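Side-chain contact in transcriptional regulator, putative (Vibrio cholerae O1 biovar eltor str. N16961, PDB 3BJN), which probably binds DNA as an IclR-type transcription factor that represses allantoin and glyoxylate utilization operons, and is represented here by its C-terminal domain: residues A[101-104]-A[105-108]. Residues are numbered along the deposited sequence; the frame is centred on the assembly and turned at random.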
ATOM      1  N   GLU A 101       9.929   0.540  12.716  1.00 25.07           N
ATOM      2  CA  GLU A 101       9.160   0.036  11.572  1.00 24.13           C
ATOM      3  C   GLU A 101       9.523   0.833  10.326  1.00 23.37           C
ATOM      4  O   GLU A 101       9.756   0.245   9.272  1.00 22.21           O
ATOM      5  CB  GLU A 101       7.632   0.062  11.826  1.00 24.87           C
ATOM      6  CG  GLU A 101       6.729  -0.438  10.646  1.00 27.26           C
ATOM      7  CD  GLU A 101       6.896  -1.931  10.228  1.00 30.62           C
ATOM      8  OE1 GLU A 101       7.454  -2.753  10.998  1.00 32.26           O
ATOM      9  OE2 GLU A 101       6.450  -2.298   9.104  1.00 30.38           O
ATOM     10  N   PHE A 102       9.578   2.165  10.442  1.00 22.24           N
ATOM     11  CA  PHE A 102       9.899   2.983   9.269  1.00 21.83           C
ATOM     12  C   PHE A 102      11.302   2.724   8.741  1.00 22.40           C
ATOM     13  O   PHE A 102      11.498   2.655   7.527  1.00 22.58           O
ATOM     14  CB  PHE A 102       9.716   4.470   9.534  1.00 22.37           C
ATOM     15  CG  PHE A 102       8.312   4.863   9.890  1.00 20.54           C
ATOM     16  CD1 PHE A 102       7.208   4.199   9.337  1.00 19.56           C
ATOM     17  CD2 PHE A 102       8.094   5.925  10.756  1.00 23.63           C
ATOM     18  CE1 PHE A 102       5.892   4.583   9.673  1.00 22.32           C
ATOM     19  CE2 PHE A 102       6.807   6.311  11.086  1.00 23.57           C
ATOM     20  CZ  PHE A 102       5.702   5.652  10.537  1.00 23.40           C
ATOM     21  N   GLU A 103      12.267   2.568   9.646  1.00 22.32           N
ATOM     22  CA  GLU A 103      13.645   2.247   9.236  1.00 23.16           C
ATOM     23  C   GLU A 103      13.704   0.894   8.529  1.00 22.63           C
ATOM     24  O   GLU A 103      14.363   0.749   7.486  1.00 22.85           O
ATOM     25  CB  GLU A 103      14.602   2.273  10.429  1.00 23.60           C
ATOM     26  CG  GLU A 103      14.890   3.684  10.959  1.00 26.57           C
ATOM     27  CD  GLU A 103      15.398   3.678  12.394  1.00 30.19           C
ATOM     28  OE1 GLU A 103      15.856   2.620  12.868  1.00 32.41           O
ATOM     29  OE2 GLU A 103      15.331   4.735  13.059  1.00 32.97           O
ATOM     30  N   LYS A 104      13.005  -0.100   9.082  1.00 22.18           N
ATOM     31  CA  LYS A 104      12.930  -1.426   8.458  1.00 21.69           C
ATOM     32  C   LYS A 104      12.332  -1.333   7.055  1.00 20.81           C
ATOM     33  O   LYS A 104      12.845  -1.909   6.099  1.00 20.27           O
ATOM     34  CB  LYS A 104      12.093  -2.357   9.328  1.00 22.73           C
ATOM     35  CG  LYS A 104      11.927  -3.762   8.778  1.00 25.16           C
ATOM     36  CD  LYS A 104      10.740  -4.461   9.441  1.00 30.01           C
ATOM     37  CE  LYS A 104      10.762  -5.958   9.133  1.00 32.91           C
ATOM     38  NZ  LYS A 104       9.795  -6.744   9.961  1.00 34.74           N
ATOM     39  N   ILE A 105      11.232  -0.592   6.937  1.00 19.88           N
ATOM     40  CA  ILE A 105      10.597  -0.423   5.641  1.00 19.38           C
ATOM     41  C   ILE A 105      11.528   0.231   4.610  1.00 20.08           C
ATOM     42  O   ILE A 105      11.644  -0.256   3.483  1.00 20.17           O
ATOM     43  CB  ILE A 105       9.275   0.369   5.785  1.00 19.32           C
ATOM     44  CG1 ILE A 105       8.269  -0.476   6.571  1.00 18.81           C
ATOM     45  CG2 ILE A 105       8.745   0.781   4.408  1.00 18.54           C
ATOM     46  CD1 ILE A 105       7.040   0.296   6.998  1.00 19.89           C
ATOM     47  N   ARG A 106      12.212   1.309   5.004  1.00 20.12           N
ATOM     48  CA  ARG A 106      13.124   2.000   4.088  1.00 20.51           C
ATOM     49  C   ARG A 106      14.330   1.141   3.690  1.00 21.00           C
ATOM     50  O   ARG A 106      14.821   1.241   2.563  1.00 22.11           O
ATOM     51  CB  ARG A 106      13.545   3.359   4.674  1.00 20.91           C
ATOM     52  CG  ARG A 106      12.370   4.326   4.695  1.00 21.06           C
ATOM     53  CD  ARG A 106      12.777   5.715   5.078  1.00 26.03           C
ATOM     54  NE  ARG A 106      13.254   5.767   6.452  1.00 29.19           N
ATOM     55  CZ  ARG A 106      12.612   6.342   7.471  1.00 30.21           C
ATOM     56  NH1 ARG A 106      11.438   6.939   7.308  1.00 30.85           N
ATOM     57  NH2 ARG A 106      13.170   6.329   8.675  1.00 31.22           N
ATOM     58  N   ARG A 107      14.756   0.260   4.588  1.00 21.03           N
ATOM     59  CA  ARG A 107      15.842  -0.698   4.323  1.00 22.33           C
ATOM     60  C   ARG A 107      15.388  -1.735   3.283  1.00 21.31           C
ATOM     61  O   ARG A 107      16.130  -2.080   2.352  1.00 21.64           O
ATOM     62  CB  ARG A 107      16.223  -1.388   5.644  1.00 22.13           C
ATOM     63  CG  ARG A 107      17.230  -2.535   5.593  1.00 25.20           C
ATOM     64  CD  ARG A 107      17.263  -3.258   6.951  1.00 25.76           C
ATOM     65  NE  ARG A 107      17.164  -2.306   8.062  1.00 31.23           N
ATOM     66  CZ  ARG A 107      16.441  -2.494   9.169  1.00 32.37           C
ATOM     67  NH1 ARG A 107      16.413  -1.560  10.107  1.00 30.72           N
ATOM     68  NH2 ARG A 107      15.750  -3.613   9.348  1.00 33.60           N
ATOM     69  N   HIS A 108      14.161  -2.218   3.424  1.00 20.70           N
ATOM     70  CA  HIS A 108      13.658  -3.285   2.534  1.00 20.10           C
ATOM     71  C   HIS A 108      13.052  -2.779   1.218  1.00 19.23           C
ATOM     72  O   HIS A 108      13.078  -3.480   0.189  1.00 18.40           O
ATOM     73  CB  HIS A 108      12.632  -4.134   3.286  1.00 21.09           C
ATOM     74  CG  HIS A 108      13.245  -5.063   4.280  1.00 25.62           C
ATOM     75  ND1 HIS A 108      13.222  -4.824   5.637  1.00 29.45           N
ATOM     76  CD2 HIS A 108      13.936  -6.213   4.114  1.00 29.44           C
ATOM     77  CE1 HIS A 108      13.850  -5.800   6.266  1.00 29.63           C
ATOM     78  NE2 HIS A 108      14.297  -6.654   5.365  1.00 32.02           N
TER
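With its CG on the carbonyl side of the backbone (chi1 179°) and the next bond folded over (chi2 63°), Glu101 crosses Ile105 at a slant, its OE2 against the CD1 methyl at 3.4 Å. Ile105 meets it because its CG1 branch is set beside its own backbone N, which also places CG1 3.2 Å from the carbonyl O of Glu101. One turn of helix 96-108 thus illustrates how i to i+4 neighbours use backbone and side chain together. At the end of the helix, His108 bonds to Lys104 O through both its backbone N and its ring ND1, each at 3.0 Å. The two donors differ: the backbone N is only slightly tilted from the carbonyl plane, whereas ND1 stands well above it, off the lone pair. The ring bond is also bent (N-H...O 142°). Lys104 CG touches the imidazole at ND1 (3.6 Å), the two side chains crossing at an angle. Further round the helix, one face of the Arg106 guanidinium lies over Phe102 O near its rim, and its NH1 comes 3.7 Å from Phe102 CB; NH1 hydrogen-bonds to Ala75 O on helix 67-76. Arg107 folds back likewise, the rim of one guanidinium face over Lys104 CA. On the inner side, the Phe102 side chain touches Leu74 and Ala75 of helix 67-76 and Cys82 and Leu86 of helix 79-88, while Ile105 touches Tyr76. The turn therefore has a nonpolar side joining three helices of the IclR C-terminal domain and a charged outer side. There, Glu103 lies near both arginines without a salt bridge, its OE2 5.1 Å from Arg106 NH2, so any attraction is probably diffuse; among the directed side-chain bonds is that of His108, in which ND1, as donor, is a protonated nitrogen.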